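Local structure of aspartate aminotransferase (Giardia lamblia, 3MEB) at residues M353-R356 / I357-R361; G380-D383 / H384-T387. The protein probably catalyses, as a pyridoxal-phosphate-dependent homodimer, the reversible transfer of the amino group between L-aspartate and 2-oxoglutarate, giving oxaloacetate and L-glutamate. All coordinates share one frame; numbering follows the deposited sequence.

In the fold
Both contacts are local, one within a long helix and the other at the start of a short turn of helix that follows it in the chain. Interaction 1, on helix 340-370, is mostly buried, and its Met353 end comes near the cofactor-binding Lys277; interaction 2 lies farther from the centre of the chain, partly buried and away from the annotated sites. Regular i to i+4 backbone bonds run through the first, whereas the second has two i to i+3 bonds, a slid-apart ring pair and a water. They meet where Arg361 NH1 probably hydrogen-bonds Ile385 O (2.8 Å) and Leu386 CD2 packs on Arg361 O.

Interaction 1: residues M353-R356 / I357-R361; sequences MSAR and IHRMR
Arg356 and Met360 meet one helical turn apart, the thioether chain of Met360 lying obliquely across the end of the arginine. Met360 CG comes to 3.3 Å from Arg356 NH2, and Met360 SD to 3.5 Å from the same nitrogen. The methionine gets there by folding at its second torsion (chi2 -55°) and again at its third. Arg356 leaves the helix with CG anti to its N, and its chain bends at the third torsion, about CG-CD, which turns the guanidinium off the line of the stem toward Met360. Its polar atoms are taken up by other parts of the same chain: NH1 donates to Arg60 O, NH2 to Leu425 O, and NE weakly to the hydroxyl of Tyr59.

These residues sit on regular alpha-helix within helix 340-370, where four successive i to i+4 bonds join the two segments; one of them, Arg359 N to Ala355 O, is 3.0 Å long and nearly straight at 169°. The helix's buried side faces Leu425 and the loop carrying Tyr59, Arg60 and Trp67, while His358 and Arg359 are exposed.

Arg359 crosses Arg356 at about a right angle. Its guanidinium lies over the backbone, one face toward Ala355 O and Arg356 CA, both off-centre, and Arg359 NH2 sits 3.7 Å from Arg356 CG. The two guanidinium planes are 59° apart, and Arg356 NE stays 6.0 Å from Arg359 NH2.

His358 places its CD2 3.3 Å from Ser354 O, with Ser354 OG near the same carbon. Ile357 is buried and lays CG1 against Met353 O at 3.4 Å. The side chain of Met353 touches Tyr59 and Trp67 and comes within about 7 Å of that of Lys277, a residue that binds pyridoxal 5'-phosphate.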
ATOM      1  N   MET A 353      20.683  -1.655  18.887  1.00  2.00           N
ATOM      2  CA  MET A 353      20.175  -0.363  18.478  1.00  2.00           C
ATOM      3  C   MET A 353      19.792   0.487  19.689  1.00  2.00           C
ATOM      4  O   MET A 353      20.169   1.646  19.744  1.00  2.21           O
ATOM      5  CB  MET A 353      18.973  -0.462  17.527  1.00  2.00           C
ATOM      6  CG  MET A 353      19.272  -1.162  16.234  1.00  2.70           C
ATOM      7  SD  MET A 353      17.999  -0.944  14.943  1.00  3.77           S
ATOM      8  CE  MET A 353      16.852  -2.249  15.383  1.00  2.35           C
ATOM      9  N   SER A 354      19.091  -0.083  20.662  1.00  2.00           N
ATOM     10  CA  SER A 354      18.689   0.692  21.853  1.00  2.91           C
ATOM     11  C   SER A 354      19.922   1.162  22.611  1.00  3.00           C
ATOM     12  O   SER A 354      19.966   2.264  23.154  1.00  4.14           O
ATOM     13  CB  SER A 354      17.816  -0.165  22.799  1.00  3.90           C
ATOM     14  OG  SER A 354      17.360   0.600  23.914  1.00  3.92           O
ATOM     15  N   ALA A 355      20.918   0.297  22.675  1.00  2.46           N
ATOM     16  CA  ALA A 355      22.116   0.577  23.424  1.00  2.00           C
ATOM     17  C   ALA A 355      22.863   1.744  22.778  1.00  2.06           C
ATOM     18  O   ALA A 355      23.358   2.641  23.485  1.00  2.00           O
ATOM     19  CB  ALA A 355      23.007  -0.682  23.553  1.00  2.00           C
ATOM     20  N   ARG A 356      22.930   1.771  21.450  1.00  2.00           N
ATOM     21  CA  ARG A 356      23.645   2.883  20.794  1.00  2.49           C
ATOM     22  C   ARG A 356      22.949   4.225  21.027  1.00  2.79           C
ATOM     23  O   ARG A 356      23.605   5.268  21.235  1.00  4.39           O
ATOM     24  CB  ARG A 356      23.874   2.633  19.305  1.00  2.47           C
ATOM     25  CG  ARG A 356      25.098   3.388  18.794  1.00  4.49           C
ATOM     26  CD  ARG A 356      25.300   3.281  17.284  1.00  7.27           C
ATOM     27  NE  ARG A 356      24.398   4.167  16.534  1.00  5.55           N
ATOM     28  CZ  ARG A 356      24.473   5.494  16.489  1.00  5.87           C
ATOM     29  NH1 ARG A 356      23.563   6.168  15.796  1.00  6.00           N
ATOM     30  NH2 ARG A 356      25.399   6.164  17.177  1.00  5.77           N
ATOM     31  N   ILE A 357      21.636   4.189  21.018  1.00  2.51           N
ATOM     32  CA  ILE A 357      20.838   5.358  21.253  1.00  2.65           C
ATOM     33  C   ILE A 357      21.108   5.899  22.655  1.00  3.25           C
ATOM     34  O   ILE A 357      21.318   7.087  22.817  1.00  3.13           O
ATOM     35  CB  ILE A 357      19.341   5.070  21.047  1.00  2.79           C
ATOM     36  CG1 ILE A 357      19.054   4.839  19.551  1.00  4.10           C
ATOM     37  CG2 ILE A 357      18.491   6.237  21.580  1.00  2.00           C
ATOM     38  CD1 ILE A 357      17.626   4.305  19.299  1.00  5.31           C
ATOM     39  N   HIS A 358      21.112   5.018  23.650  1.00  3.81           N
ATOM     40  CA  HIS A 358      21.443   5.445  24.996  1.00  5.10           C
ATOM     41  C   HIS A 358      22.836   6.066  25.076  1.00  3.97           C
ATOM     42  O   HIS A 358      23.001   7.123  25.651  1.00  3.53           O
ATOM     43  CB  HIS A 358      21.228   4.306  26.006  1.00  6.48           C
ATOM     44  CG  HIS A 358      19.790   4.131  26.369  1.00  9.45           C
ATOM     45  ND1 HIS A 358      19.085   5.096  27.054  1.00 12.79           N
ATOM     46  CD2 HIS A 358      18.915   3.132  26.111  1.00 12.55           C
ATOM     47  CE1 HIS A 358      17.838   4.695  27.208  1.00 16.20           C
ATOM     48  NE2 HIS A 358      17.711   3.506  26.646  1.00 15.73           N
ATOM     49  N   ARG A 359      23.839   5.436  24.497  1.00  3.80           N
ATOM     50  CA  ARG A 359      25.190   6.010  24.510  1.00  4.62           C
ATOM     51  C   ARG A 359      25.259   7.410  23.863  1.00  4.62           C
ATOM     52  O   ARG A 359      25.984   8.273  24.344  1.00  3.49           O
ATOM     53  CB  ARG A 359      26.185   5.067  23.811  1.00  5.63           C
ATOM     54  CG  ARG A 359      26.473   3.828  24.632  1.00  9.64           C
ATOM     55  CD  ARG A 359      27.710   3.062  24.131  1.00 13.19           C
ATOM     56  NE  ARG A 359      27.549   2.614  22.739  1.00 16.09           N
ATOM     57  CZ  ARG A 359      26.953   1.474  22.370  1.00 18.29           C
ATOM     58  NH1 ARG A 359      26.457   0.634  23.281  1.00 19.57           N
ATOM     59  NH2 ARG A 359      26.865   1.154  21.087  1.00 16.88           N
ATOM     60  N   MET A 360      24.468   7.628  22.810  1.00  4.29           N
ATOM     61  CA  MET A 360      24.364   8.940  22.176  1.00  4.64           C
ATOM     62  C   MET A 360      23.609   9.949  23.047  1.00  4.20           C
ATOM     63  O   MET A 360      23.951  11.100  23.080  1.00  5.26           O
ATOM     64  CB  MET A 360      23.708   8.834  20.801  1.00  5.15           C
ATOM     65  CG  MET A 360      24.548   8.115  19.731  1.00  4.73           C
ATOM     66  SD  MET A 360      26.204   8.759  19.442  1.00  5.98           S
ATOM     67  CE  MET A 360      27.151   7.870  20.700  1.00  5.50           C
ATOM     68  N   ARG A 361      22.588   9.520  23.755  1.00  4.28           N
ATOM     69  CA  ARG A 361      21.951  10.385  24.751  1.00  4.02           C
ATOM     70  C   ARG A 361      22.967  10.882  25.788  1.00  4.32           C
ATOM     71  O   ARG A 361      23.069  12.081  26.043  1.00  3.08           O
ATOM     72  CB  ARG A 361      20.835   9.635  25.448  1.00  5.35           C
ATOM     73  CG  ARG A 361      19.598   9.405  24.571  1.00  5.72           C
ATOM     74  CD  ARG A 361      18.500   8.654  25.347  1.00  6.55           C
ATOM     75  NE  ARG A 361      17.359   8.412  24.477  1.00  6.04           N
ATOM     76  CZ  ARG A 361      16.571   9.364  23.983  1.00  5.25           C
ATOM     77  NH1 ARG A 361      16.780  10.650  24.252  1.00  6.10           N
ATOM     78  NH2 ARG A 361      15.571   9.032  23.192  1.00  2.00           N
TER

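Interaction 2: residues G380-D383 / H384-T387; sequences GTWD and HILT
His384 lies beside the indole of Trp382, both side chains pointing the same way. The planes are nearly parallel, 18° apart, yet slid so far that the imidazole and the six-membered ring barely overlap; His384 CE1 comes to 3.8 Å from Trp382 CE3. With CG tucked between its backbone N and carbonyl carbon (chi1 53°), the imidazole folds back over the preceding residues and brings CE1 to Thr381 O, at the ring's edge and in its plane, 3.2 Å away. A water joins His384 ND1 to Thr381 OG1 and, weakly, to Thr381 O, while NE2 hydrogen-bonds Thr395 O.

Ile385 donates its N to Trp382 O (2.9 Å), approaching from above the carbonyl plane, and sets CD1 obliquely against Trp382 CE3. Leu368 of helix 340-370 touches both side chains. Leu386 repeats the i to i+3 bond, its N reaching Asp383 O at 2.9 Å, and its CB rests near that oxygen. Thr387 OG1 lies 3.6 Å from Asp383 O. The two i to i+3 bonds belong to the weakly bonded turn of helix about 384-387. Asp383 OD1 is hydrogen-bonded to His365 NE2 of helix 340-370.

Bonds at both ring nitrogens of His384 probably fix its ring flip, and NE2, facing a carbonyl, must carry a proton: the histidine is the NE2-H tautomer or possibly the cation.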
ATOM      1  N   GLY A 380      15.851  24.957  32.867  1.00  3.67           N
ATOM      2  CA  GLY A 380      16.933  25.374  31.950  1.00  4.03           C
ATOM      3  C   GLY A 380      18.026  24.317  31.739  1.00  4.55           C
ATOM      4  O   GLY A 380      19.161  24.636  31.432  1.00  4.47           O
ATOM      5  N   THR A 381      17.705  23.052  31.925  1.00  4.88           N
ATOM      6  CA  THR A 381      18.736  22.015  31.764  1.00  4.51           C
ATOM      7  C   THR A 381      18.408  21.147  30.563  1.00  4.31           C
ATOM      8  O   THR A 381      17.351  21.315  29.922  1.00  4.12           O
ATOM      9  CB  THR A 381      18.848  21.162  33.025  1.00  4.74           C
ATOM     10  OG1 THR A 381      17.640  20.422  33.179  1.00  7.39           O
ATOM     11  CG2 THR A 381      19.103  22.051  34.272  1.00  3.37           C
ATOM     12  N   TRP A 382      19.330  20.217  30.271  1.00  4.26           N
ATOM     13  CA  TRP A 382      19.262  19.309  29.153  1.00  4.37           C
ATOM     14  C   TRP A 382      19.061  17.837  29.574  1.00  4.87           C
ATOM     15  O   TRP A 382      19.099  16.924  28.732  1.00  3.47           O
ATOM     16  CB  TRP A 382      20.539  19.444  28.314  1.00  4.66           C
ATOM     17  CG  TRP A 382      20.557  20.743  27.553  1.00  4.69           C
ATOM     18  CD1 TRP A 382      21.298  21.838  27.831  1.00  6.44           C
ATOM     19  CD2 TRP A 382      19.729  21.083  26.432  1.00  5.21           C
ATOM     20  NE1 TRP A 382      21.014  22.849  26.925  1.00  6.19           N
ATOM     21  CE2 TRP A 382      20.048  22.401  26.061  1.00  6.36           C
ATOM     22  CE3 TRP A 382      18.773  20.383  25.683  1.00  4.76           C
ATOM     23  CZ2 TRP A 382      19.438  23.039  24.989  1.00  7.01           C
ATOM     24  CZ3 TRP A 382      18.167  21.003  24.646  1.00  4.89           C
ATOM     25  CH2 TRP A 382      18.508  22.321  24.284  1.00  7.56           C
ATOM     26  N   ASP A 383      18.769  17.625  30.858  1.00  5.02           N
ATOM     27  CA  ASP A 383      18.538  16.285  31.393  1.00  5.42           C
ATOM     28  C   ASP A 383      17.480  15.431  30.643  1.00  4.80           C
ATOM     29  O   ASP A 383      17.551  14.199  30.656  1.00  4.58           O
ATOM     30  CB  ASP A 383      18.213  16.384  32.900  1.00  5.72           C
ATOM     31  CG  ASP A 383      19.383  16.920  33.698  1.00  8.02           C
ATOM     32  OD1 ASP A 383      20.463  17.114  33.115  1.00 10.50           O
ATOM     33  OD2 ASP A 383      19.231  17.183  34.898  1.00 13.19           O
ATOM     34  N   HIS A 384      16.508  16.075  30.019  1.00  3.79           N
ATOM     35  CA  HIS A 384      15.473  15.364  29.308  1.00  4.30           C
ATOM     36  C   HIS A 384      16.004  14.615  28.100  1.00  4.73           C
ATOM     37  O   HIS A 384      15.336  13.711  27.605  1.00  5.16           O
ATOM     38  CB  HIS A 384      14.320  16.317  28.917  1.00  4.59           C
ATOM     39  CG  HIS A 384      14.766  17.543  28.174  1.00  4.52           C
ATOM     40  ND1 HIS A 384      15.579  18.507  28.736  1.00  3.92           N
ATOM     41  CD2 HIS A 384      14.485  17.970  26.919  1.00  4.53           C
ATOM     42  CE1 HIS A 384      15.799  19.458  27.841  1.00  4.52           C
ATOM     43  NE2 HIS A 384      15.138  19.163  26.739  1.00  4.50           N
ATOM     44  N   ILE A 385      17.201  15.000  27.612  1.00  4.83           N
ATOM     45  CA  ILE A 385      17.967  14.178  26.672  1.00  3.88           C
ATOM     46  C   ILE A 385      18.207  12.753  27.158  1.00  4.68           C
ATOM     47  O   ILE A 385      18.196  11.790  26.372  1.00  3.80           O
ATOM     48  CB  ILE A 385      19.337  14.833  26.391  1.00  3.20           C
ATOM     49  CG1 ILE A 385      19.139  15.946  25.378  1.00  2.47           C
ATOM     50  CG2 ILE A 385      20.373  13.798  25.916  1.00  3.61           C
ATOM     51  CD1 ILE A 385      20.318  16.899  25.228  1.00  3.90           C
ATOM     52  N   LEU A 386      18.423  12.604  28.456  1.00  4.69           N
ATOM     53  CA  LEU A 386      18.774  11.308  29.022  1.00  4.72           C
ATOM     54  C   LEU A 386      17.556  10.407  29.261  1.00  4.67           C
ATOM     55  O   LEU A 386      17.684   9.195  29.182  1.00  4.30           O
ATOM     56  CB  LEU A 386      19.552  11.489  30.341  1.00  4.22           C
ATOM     57  CG  LEU A 386      20.944  12.141  30.258  1.00  6.03           C
ATOM     58  CD1 LEU A 386      21.478  12.637  31.652  1.00  3.43           C
ATOM     59  CD2 LEU A 386      21.930  11.190  29.582  1.00  6.27           C
ATOM     60  N   THR A 387      16.389  10.998  29.545  1.00  4.34           N
ATOM     61  CA  THR A 387      15.256  10.280  30.111  1.00  4.08           C
ATOM     62  C   THR A 387      14.138   9.992  29.100  1.00  3.72           C
ATOM     63  O   THR A 387      13.217   9.230  29.420  1.00  3.61           O
ATOM     64  CB  THR A 387      14.663  11.064  31.314  1.00  3.85           C
ATOM     65  OG1 THR A 387      14.432  12.405  30.906  1.00  4.68           O
ATOM     66  CG2 THR A 387      15.661  11.060  32.502  1.00  4.74           C
TER
HETATM   67  O   HOH W   1      15.548  19.272  31.489  1.00  6.88           O